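Local coordinates for protein phosphomethylpyrimidine kinase (Pyrococcus furiosus, PDB 2PB9) that probably phosphorylates hydroxymethylpyrimidine and its monophosphate and, through the C-terminal ThiN domain described here, probably condenses pyrimidine and thiazole phosphates into thiamine phosphate, at residues L27-G32 and A95-Y100; D49-K54 and V70-S75; P154-H159 and P167-F172. All blocks are in the same frame, centred on the assembly; numbering follows the deposited sequence.

Contact 1: L27-G32 and A95-Y100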
loop_
_atom_site.group_PDB
_atom_site.type_symbol
_atom_site.label_atom_id
_atom_site.label_comp_id
_atom_site.label_asym_id
_atom_site.label_seq_id
_atom_site.Cartn_x
_atom_site.Cartn_y
_atom_site.Cartn_z
ATOM N N LEU A 27 -3.466 -17.524 17.316
ATOM C CA LEU A 27 -3.206 -17.912 15.931
ATOM C C LEU A 27 -4.339 -17.649 14.934
ATOM O O LEU A 27 -4.157 -17.814 13.733
ATOM C CB LEU A 27 -2.827 -19.397 15.869
ATOM C CG LEU A 27 -1.578 -19.863 16.630
ATOM C CD1 LEU A 27 -1.306 -21.339 16.344
ATOM C CD2 LEU A 27 -0.380 -19.020 16.214
ATOM N N ILE A 28 -5.498 -17.237 15.424
ATOM C CA ILE A 28 -6.644 -16.989 14.562
ATOM C C ILE A 28 -6.679 -15.578 13.983
ATOM O O ILE A 28 -6.670 -14.603 14.729
ATOM C CB ILE A 28 -7.969 -17.218 15.347
ATOM C CG1 ILE A 28 -8.032 -18.655 15.865
ATOM C CG2 ILE A 28 -9.174 -16.922 14.458
ATOM C CD1 ILE A 28 -8.285 -19.676 14.812
ATOM N N PRO A 29 -6.714 -15.446 12.645
ATOM C CA PRO A 29 -6.763 -14.108 12.045
ATOM C C PRO A 29 -8.171 -13.510 12.181
ATOM O O PRO A 29 -9.063 -14.133 12.770
ATOM C CB PRO A 29 -6.383 -14.364 10.588
ATOM C CG PRO A 29 -6.910 -15.743 10.336
ATOM C CD PRO A 29 -6.534 -16.481 11.606
ATOM N N GLU A 30 -8.370 -12.314 11.631
ATOM C CA GLU A 30 -9.660 -11.644 11.706
ATOM C C GLU A 30 -10.686 -12.213 10.740
ATOM O O GLU A 30 -11.885 -12.210 11.032
ATOM C CB GLU A 30 -9.498 -10.143 11.452
ATOM C CG GLU A 30 -8.883 -9.398 12.616
ATOM C CD GLU A 30 -9.730 -9.504 13.875
ATOM O OE1 GLU A 30 -10.471 -8.541 14.186
ATOM O OE2 GLU A 30 -9.659 -10.564 14.550
ATOM N N VAL A 31 -10.215 -12.699 9.596
ATOM C CA VAL A 31 -11.091 -13.267 8.580
ATOM C C VAL A 31 -11.508 -14.693 8.949
ATOM O O VAL A 31 -12.381 -15.295 8.309
ATOM C CB VAL A 31 -10.399 -13.255 7.190
ATOM C CG1 VAL A 31 -9.933 -11.856 6.874
ATOM C CG2 VAL A 31 -9.215 -14.215 7.164
ATOM N N GLY A 32 -10.881 -15.221 9.998
ATOM C CA GLY A 32 -11.195 -16.561 10.459
ATOM C C GLY A 32 -10.242 -17.622 9.938
ATOM O O GLY A 32 -9.552 -17.432 8.936
ATOM N N ALA A 95 -4.454 -28.448 4.802
ATOM C CA ALA A 95 -3.801 -27.173 5.057
ATOM C C ALA A 95 -4.628 -26.395 6.062
ATOM O O ALA A 95 -5.734 -26.803 6.411
ATOM C CB ALA A 95 -3.666 -26.371 3.750
ATOM N N ILE A 96 -4.081 -25.281 6.529
ATOM C CA ILE A 96 -4.776 -24.420 7.477
ATOM C C ILE A 96 -4.156 -23.027 7.448
ATOM O O ILE A 96 -2.938 -22.878 7.311
ATOM C CB ILE A 96 -4.705 -24.981 8.919
ATOM C CG1 ILE A 96 -5.574 -24.139 9.843
ATOM C CG2 ILE A 96 -3.272 -24.961 9.435
ATOM C CD1 ILE A 96 -5.684 -24.708 11.235
ATOM N N ASN A 97 -4.983 -21.999 7.542
ATOM C CA ASN A 97 -4.425 -20.662 7.537
ATOM C C ASN A 97 -4.537 -20.044 8.923
ATOM O O ASN A 97 -5.600 -20.069 9.557
ATOM C CB ASN A 97 -5.103 -19.761 6.485
ATOM C CG ASN A 97 -6.575 -19.493 6.776
ATOM O OD1 ASN A 97 -7.442 -20.307 6.459
ATOM N ND2 ASN A 97 -6.861 -18.343 7.382
ATOM N N ILE A 98 -3.417 -19.516 9.401
ATOM C CA ILE A 98 -3.394 -18.884 10.700
ATOM C C ILE A 98 -2.873 -17.468 10.587
ATOM O O ILE A 98 -2.271 -17.088 9.584
ATOM C CB ILE A 98 -2.523 -19.666 11.683
ATOM C CG1 ILE A 98 -1.117 -19.844 11.113
ATOM C CG2 ILE A 98 -3.150 -21.023 11.954
ATOM C CD1 ILE A 98 -0.153 -20.538 12.079
ATOM N N ARG A 99 -3.127 -16.698 11.637
ATOM C CA ARG A 99 -2.718 -15.306 11.737
ATOM C C ARG A 99 -1.213 -15.098 11.533
ATOM O O ARG A 99 -0.405 -15.959 11.887
ATOM C CB ARG A 99 -3.121 -14.772 13.116
ATOM C CG ARG A 99 -3.135 -13.270 13.231
ATOM C CD ARG A 99 -3.789 -12.865 14.519
ATOM N NE ARG A 99 -2.992 -13.271 15.674
ATOM C CZ ARG A 99 -1.922 -12.615 16.116
ATOM N NH1 ARG A 99 -1.511 -11.508 15.506
ATOM N NH2 ARG A 99 -1.256 -13.072 17.168
ATOM N N TYR A 100 -0.848 -13.953 10.959
ATOM C CA TYR A 100 0.555 -13.615 10.750
ATOM C C TYR A 100 0.953 -12.478 11.694
ATOM O O TYR A 100 0.144 -11.609 12.019
ATOM C CB TYR A 100 0.819 -13.158 9.303
ATOM C CG TYR A 100 2.224 -12.596 9.084
ATOM C CD1 TYR A 100 3.283 -13.424 8.692
ATOM C CD2 TYR A 100 2.512 -11.252 9.361
ATOM C CE1 TYR A 100 4.594 -12.934 8.594
ATOM C CE2 TYR A 100 3.813 -10.753 9.272
ATOM C CZ TYR A 100 4.851 -11.599 8.892
ATOM O OH TYR A 100 6.153 -11.118 8.853
#

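Contact 2: D49-K54 and V70-S75. With PO4 (phosphate ion), chain C.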
loop_
_atom_site.group_PDB
_atom_site.type_symbol
_atom_site.label_atom_id
_atom_site.label_comp_id
_atom_site.label_asym_id
_atom_site.label_seq_id
_atom_site.Cartn_x
_atom_site.Cartn_y
_atom_site.Cartn_z
ATOM N N ASP A 49 -14.426 -30.272 -4.307
ATOM C CA ASP A 49 -13.834 -31.574 -3.997
ATOM C C ASP A 49 -12.962 -31.500 -2.758
ATOM O O ASP A 49 -12.213 -32.431 -2.443
ATOM C CB ASP A 49 -13.000 -32.061 -5.185
ATOM C CG ASP A 49 -13.782 -32.051 -6.477
ATOM O OD1 ASP A 49 -14.890 -32.622 -6.468
ATOM O OD2 ASP A 49 -13.305 -31.480 -7.489
ATOM N N VAL A 50 -13.061 -30.378 -2.061
ATOM C CA VAL A 50 -12.276 -30.167 -0.859
ATOM C C VAL A 50 -13.205 -29.894 0.315
ATOM O O VAL A 50 -14.150 -29.119 0.194
ATOM C CB VAL A 50 -11.301 -28.981 -1.049
ATOM C CG1 VAL A 50 -10.368 -28.880 0.148
ATOM C CG2 VAL A 50 -10.502 -29.165 -2.335
ATOM N N ALA A 51 -12.947 -30.546 1.443
ATOM C CA ALA A 51 -13.781 -30.354 2.623
ATOM C C ALA A 51 -13.191 -29.269 3.530
ATOM O O ALA A 51 -11.993 -29.253 3.799
ATOM C CB ALA A 51 -13.932 -31.677 3.389
ATOM N N GLY A 52 -14.042 -28.354 3.982
ATOM C CA GLY A 52 -13.592 -27.280 4.846
ATOM C C GLY A 52 -14.633 -26.980 5.906
ATOM O O GLY A 52 -15.711 -27.588 5.917
ATOM N N VAL A 53 -14.321 -26.052 6.802
ATOM C CA VAL A 53 -15.259 -25.703 7.856
ATOM C C VAL A 53 -16.181 -24.589 7.371
ATOM O O VAL A 53 -15.727 -23.502 6.991
ATOM C CB VAL A 53 -14.521 -25.245 9.138
ATOM C CG1 VAL A 53 -15.530 -24.984 10.251
ATOM C CG2 VAL A 53 -13.519 -26.311 9.575
ATOM N N LYS A 54 -17.482 -24.867 7.370
ATOM C CA LYS A 54 -18.451 -23.875 6.922
ATOM C C LYS A 54 -18.560 -22.744 7.934
ATOM O O LYS A 54 -19.082 -22.929 9.029
ATOM C CB LYS A 54 -19.819 -24.518 6.723
ATOM C CG LYS A 54 -20.854 -23.552 6.239
ATOM C CD LYS A 54 -22.196 -24.224 6.083
ATOM C CE LYS A 54 -23.242 -23.214 5.632
ATOM N NZ LYS A 54 -24.588 -23.824 5.580
ATOM N N VAL A 70 -18.206 -29.521 8.898
ATOM C CA VAL A 70 -17.302 -29.760 7.787
ATOM C C VAL A 70 -18.149 -30.167 6.592
ATOM O O VAL A 70 -19.020 -31.024 6.716
ATOM C CB VAL A 70 -16.315 -30.894 8.106
ATOM C CG1 VAL A 70 -15.425 -31.145 6.914
ATOM C CG2 VAL A 70 -15.479 -30.540 9.332
ATOM N N GLU A 71 -17.912 -29.534 5.448
ATOM C CA GLU A 71 -18.652 -29.837 4.226
ATOM C C GLU A 71 -17.775 -29.593 3.000
ATOM O O GLU A 71 -16.905 -28.721 3.005
ATOM C CB GLU A 71 -19.898 -28.960 4.092
ATOM C CG GLU A 71 -20.772 -28.877 5.311
ATOM C CD GLU A 71 -22.082 -28.162 5.027
ATOM O OE1 GLU A 71 -22.077 -27.226 4.198
ATOM O OE2 GLU A 71 -23.112 -28.529 5.644
ATOM N N PHE A 72 -18.011 -30.367 1.949
ATOM C CA PHE A 72 -17.252 -30.209 0.729
ATOM C C PHE A 72 -17.732 -28.927 0.069
ATOM O O PHE A 72 -18.934 -28.700 -0.056
ATOM C CB PHE A 72 -17.464 -31.423 -0.172
ATOM C CG PHE A 72 -16.767 -32.655 0.315
ATOM C CD1 PHE A 72 -15.414 -32.856 0.040
ATOM C CD2 PHE A 72 -17.439 -33.582 1.105
ATOM C CE1 PHE A 72 -14.730 -33.963 0.553
ATOM C CE2 PHE A 72 -16.772 -34.696 1.628
ATOM C CZ PHE A 72 -15.408 -34.886 1.350
ATOM N N GLY A 73 -16.779 -28.083 -0.324
ATOM C CA GLY A 73 -17.103 -26.814 -0.943
ATOM C C GLY A 73 -17.276 -25.732 0.111
ATOM O O GLY A 73 -17.723 -24.621 -0.193
ATOM N N ALA A 74 -16.925 -26.044 1.358
ATOM C CA ALA A 74 -17.072 -25.066 2.433
ATOM C C ALA A 74 -16.025 -23.969 2.303
ATOM O O ALA A 74 -16.331 -22.789 2.447
ATOM C CB ALA A 74 -16.970 -25.752 3.801
ATOM N N SER A 75 -14.793 -24.365 2.013
ATOM C CA SER A 75 -13.691 -23.426 1.853
ATOM C C SER A 75 -13.488 -23.021 0.388
ATOM O O SER A 75 -13.620 -23.840 -0.520
ATOM C CB SER A 75 -12.414 -24.055 2.398
ATOM O OG SER A 75 -11.280 -23.560 1.723
HETATM P P PO4 C . -11.932 -19.749 3.070
HETATM O O1 PO4 C . -10.989 -18.810 3.731
HETATM O O2 PO4 C . -12.933 -20.226 4.070
HETATM O O3 PO4 C . -12.646 -19.013 1.969
HETATM O O4 PO4 C . -11.175 -20.902 2.513
HETATM O O HOH W 1 -13.863 -26.235 0.169
#

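Contact 3: P154-H159 and P167-F172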
loop_
_atom_site.group_PDB
_atom_site.type_symbol
_atom_site.label_atom_id
_atom_site.label_comp_id
_atom_site.label_asym_id
_atom_site.label_seq_id
_atom_site.Cartn_x
_atom_site.Cartn_y
_atom_site.Cartn_z
ATOM N N PRO A 154 7.973 -26.576 0.610
ATOM C CA PRO A 154 7.690 -25.736 1.770
ATOM C C PRO A 154 6.424 -26.144 2.520
ATOM O O PRO A 154 5.323 -26.097 1.978
ATOM C CB PRO A 154 7.596 -24.339 1.162
ATOM C CG PRO A 154 7.040 -24.603 -0.190
ATOM C CD PRO A 154 7.800 -25.825 -0.646
ATOM N N ASP A 155 6.598 -26.557 3.768
ATOM C CA ASP A 155 5.477 -26.950 4.613
ATOM C C ASP A 155 4.715 -25.694 5.002
ATOM O O ASP A 155 3.513 -25.739 5.265
ATOM C CB ASP A 155 5.988 -27.632 5.882
ATOM C CG ASP A 155 6.740 -28.903 5.585
ATOM O OD1 ASP A 155 6.076 -29.958 5.490
ATOM O OD2 ASP A 155 7.986 -28.841 5.431
ATOM N N ILE A 156 5.442 -24.580 5.048
ATOM C CA ILE A 156 4.874 -23.287 5.408
ATOM C C ILE A 156 5.073 -22.260 4.310
ATOM O O ILE A 156 6.180 -22.055 3.812
ATOM C CB ILE A 156 5.517 -22.693 6.676
ATOM C CG1 ILE A 156 5.522 -23.722 7.798
ATOM C CG2 ILE A 156 4.771 -21.438 7.096
ATOM C CD1 ILE A 156 6.613 -24.751 7.630
ATOM N N ILE A 157 3.981 -21.615 3.942
ATOM C CA ILE A 157 4.011 -20.574 2.935
ATOM C C ILE A 157 3.235 -19.420 3.551
ATOM O O ILE A 157 2.155 -19.613 4.111
ATOM C CB ILE A 157 3.341 -21.040 1.618
ATOM C CG1 ILE A 157 4.131 -22.212 1.020
ATOM C CG2 ILE A 157 3.274 -19.873 0.623
ATOM C CD1 ILE A 157 3.547 -22.787 -0.249
ATOM N N TYR A 158 3.798 -18.224 3.493
ATOM C CA TYR A 158 3.109 -17.078 4.061
ATOM C C TYR A 158 3.297 -15.918 3.118
ATOM O O TYR A 158 3.991 -16.038 2.113
ATOM C CB TYR A 158 3.683 -16.737 5.438
ATOM C CG TYR A 158 5.073 -16.156 5.382
ATOM C CD1 TYR A 158 5.269 -14.773 5.308
ATOM C CD2 TYR A 158 6.200 -16.986 5.352
ATOM C CE1 TYR A 158 6.547 -14.229 5.205
ATOM C CE2 TYR A 158 7.485 -16.451 5.246
ATOM C CZ TYR A 158 7.648 -15.070 5.174
ATOM O OH TYR A 158 8.910 -14.527 5.062
ATOM N N HIS A 159 2.656 -14.802 3.431
ATOM C CA HIS A 159 2.791 -13.604 2.626
ATOM C C HIS A 159 2.383 -12.434 3.500
ATOM O O HIS A 159 1.470 -12.558 4.321
ATOM C CB HIS A 159 1.900 -13.662 1.379
ATOM C CG HIS A 159 0.437 -13.527 1.671
ATOM N ND1 HIS A 159 -0.195 -12.307 1.779
ATOM C CD2 HIS A 159 -0.526 -14.462 1.849
ATOM C CE1 HIS A 159 -1.480 -12.495 2.010
ATOM N NE2 HIS A 159 -1.709 -13.795 2.056
ATOM N N PRO A 167 -2.112 -10.179 5.895
ATOM C CA PRO A 167 -1.092 -11.213 5.725
ATOM C C PRO A 167 -1.573 -12.562 6.267
ATOM O O PRO A 167 -2.411 -12.620 7.152
ATOM C CB PRO A 167 0.087 -10.649 6.515
ATOM C CG PRO A 167 -0.593 -9.972 7.662
ATOM C CD PRO A 167 -1.742 -9.249 6.980
HETATM N N MSE A 168 -1.029 -13.642 5.730
HETATM C CA MSE A 168 -1.403 -14.983 6.152
HETATM C C MSE A 168 -0.221 -15.922 6.211
HETATM O O MSE A 168 0.801 -15.718 5.553
HETATM C CB MSE A 168 -2.412 -15.612 5.186
HETATM C CG MSE A 168 -3.857 -15.302 5.454
HETATM SE SE MSE A 168 -4.375 -15.653 7.280
HETATM C CE MSE A 168 -5.296 -13.971 7.574
ATOM N N ILE A 169 -0.392 -16.969 7.002
ATOM C CA ILE A 169 0.600 -18.005 7.135
ATOM C C ILE A 169 -0.187 -19.274 6.828
ATOM O O ILE A 169 -1.196 -19.569 7.474
ATOM C CB ILE A 169 1.193 -18.054 8.576
ATOM C CG1 ILE A 169 2.153 -16.869 8.782
ATOM C CG2 ILE A 169 1.897 -19.397 8.829
ATOM C CD1 ILE A 169 2.758 -16.784 10.177
ATOM N N LEU A 170 0.252 -19.990 5.801
ATOM C CA LEU A 170 -0.378 -21.242 5.412
ATOM C C LEU A 170 0.580 -22.380 5.779
ATOM O O LEU A 170 1.794 -22.287 5.577
ATOM C CB LEU A 170 -0.650 -21.256 3.904
ATOM C CG LEU A 170 -1.304 -19.988 3.345
ATOM C CD1 LEU A 170 -1.458 -20.120 1.845
ATOM C CD2 LEU A 170 -2.648 -19.759 3.988
ATOM N N VAL A 171 0.026 -23.436 6.359
ATOM C CA VAL A 171 0.811 -24.596 6.733
ATOM C C VAL A 171 0.115 -25.807 6.155
ATOM O O VAL A 171 -1.088 -25.988 6.349
ATOM C CB VAL A 171 0.948 -24.727 8.265
ATOM C CG1 VAL A 171 -0.288 -24.198 8.945
ATOM C CG2 VAL A 171 1.185 -26.182 8.643
ATOM N N PHE A 172 0.898 -26.648 5.455
ATOM C CA PHE A 172 0.363 -27.807 4.754
ATOM C C PHE A 172 0.815 -29.096 5.422
ATOM O O PHE A 172 1.835 -29.199 6.067
ATOM C CB PHE A 172 0.792 -27.791 3.288
ATOM C CG PHE A 172 0.515 -26.491 2.596
ATOM C CD1 PHE A 172 1.247 -25.359 2.908
ATOM C CD2 PHE A 172 -0.476 -26.406 1.637
ATOM C CE1 PHE A 172 0.994 -24.158 2.272
ATOM C CE2 PHE A 172 -0.736 -25.208 0.997
ATOM C CZ PHE A 172 0.001 -24.083 1.314
#

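Contact 1: L27-G32 and A95-Y100
The carbonyl oxygen of L27 accepts the backbone N-H of R99 in the shortest polar bond between the two segments, R99 N to L27 O at 2.6 Å and nearly straight at 169°. The same oxygen is flanked by carbon: I98 CB lies 3.2 Å from L27 O, and R99 CB also borders it. Beside this bond the P29 ring lies against the backbone of I98 and R99, its CD 3.4 Å from R99 N. The P29 and N97 side chains cross at about a right angle, P29 CG 3.9 Å from N97 ND2. That amide is gripped at both ends. With CG between its backbone N and carbonyl carbon (chi1 65°), N97 swings ND2 to G32 O at 3.2 Å; the bond lies in the carbonyl plane, on a lone pair, while OD1 accepts from N34 N. The two partners together fix which end is oxygen. Nearest atoms of the N97 side chain and the bound phosphate are about 5 Å apart, so this bond probably helps border that pocket. The R99 chain passes P29 and I28 and bends at chi3, CD 3.4 Å from I28 O, and its NE bonds R26 O; I28 O accepts from K59 NZ. The 27-32 loop, between helix 5-21 and strand 35-38, is thus fastened to the C-terminal part of strand 94-98; L27 reaches helices 102-114 and 176-185, and P29 and N97 touch strand 168-173.

Contact 2: D49-K54 and V70-S75
A51 sets its CB over one face of the F72 ring, 4.0 Å from the ring centroid and 20° off its normal, a CH-pi contact offset toward the rim. The ring swings there with its CG anti to the carbonyl carbon (chi1 -73°), and K5 adds a cation-pi contact. On the same face of the sheet V70 CG1 reaches A51 CB at 3.9 Å. With an alanine here in place of the F72 ring, the A51 methyl would probably lose its aromatic cover and K5 its cation-pi partner. Behind these side chains, strands 50-53 and 70-72 pair antiparallel, G52 and E71 exchanging two backbone bonds. E71 O also takes A74 N, at 3.1 Å, and its two donors come from opposite faces of its plane. The A74 bond closes a type II turn with G73 in third place, where phi is 89°; G73 N in turn bonds V50 O at 2.9 Å. On the face that carries E71, the extended K54 chain passes the E71 carboxylate, K54 CD 3.5 Å from E71 OE1. K54 NZ stays 4.4 Å from E71 OE1, too far for a salt bridge, and forms a cation-pi contact with Y60 of the second subunit. Past the turn, S75 OG donates to phosphate O4 at 2.8 Å, and R56 NE and the backbone N-H groups of H77 and L78 bind the same ion. Though probably from the crystallisation liquor, the phosphate probably marks an anion-binding pocket, consistent with a domain that handles phosphorylated substrates.

Contact 3: P154-H159 and P167-F172
F172 leans its side chain across the neighbouring strand toward D155 and I157. Its CG stands anti to the carbonyl carbon (chi1 -51°), and CB starts 3.9 Å from D155 O. CD1 then brings the ring edge to that carbonyl oxygen, 3.3 Å away and in the ring plane, while CE1 meets I157 CD1 at 3.8 Å. CZ, at the tip, touches the same I157 methyl a little farther off, the two side chains crossing at a slant; Y85 stacks on the ring from outside the hairpin. D155 O, at the ring edge, also accepts F172 N at 2.8 Å. Onward from there the strands pair antiparallel: I157 and L170 exchange two backbone bonds, and H159 and M168 another two. At the far end H159 turns its ring back over the partner strand, CG set between the backbone N and carbonyl carbon (chi1 71°). One ring face covers M168 N, and NE2 lies 3.7 Å from CB of M168, a selenomethionine; Y122 meets the H159 ring with nearly parallel planes. On the opposite face of the sheet I156 and I169 run side by side, I156 CG2 3.9 Å from I169 CG2. There I169 CG1 touches Y158 CB at 3.7 Å, and helix 102-114 covers I169 and Y158. In this beta hairpin the inward-facing N-H and C=O groups pair across the strands, while others bond to strands 94-98 and 118-121; aliphatic packing fills the I156, I169 face, partly under helix 102-114, with the rings of H159 and F172 toward the two ends.

How the contacts relate
From the N terminus the chain leaves helix 5-21 and enters the 27-32 loop, which contact 1 ties to strand 94-98, closing a loop that spans 62 residues. Contact 2 is nested inside it, pairing strands 50-53 and 70-72 at one edge of the same mixed sheet; the nearest atoms of the two contacts are about 7 Å apart. Contact 3 follows in series, a hairpin closed by a seven-residue loop. It touches contact 1 directly: strands 94-98 and 168-173 are neighbours, probably hydrogen-bonded from I98 N to I169 O and from I96 N to V171 O, while M168 packs on P29. Contacts 2 and 3 do not touch, their centres 20 Å apart.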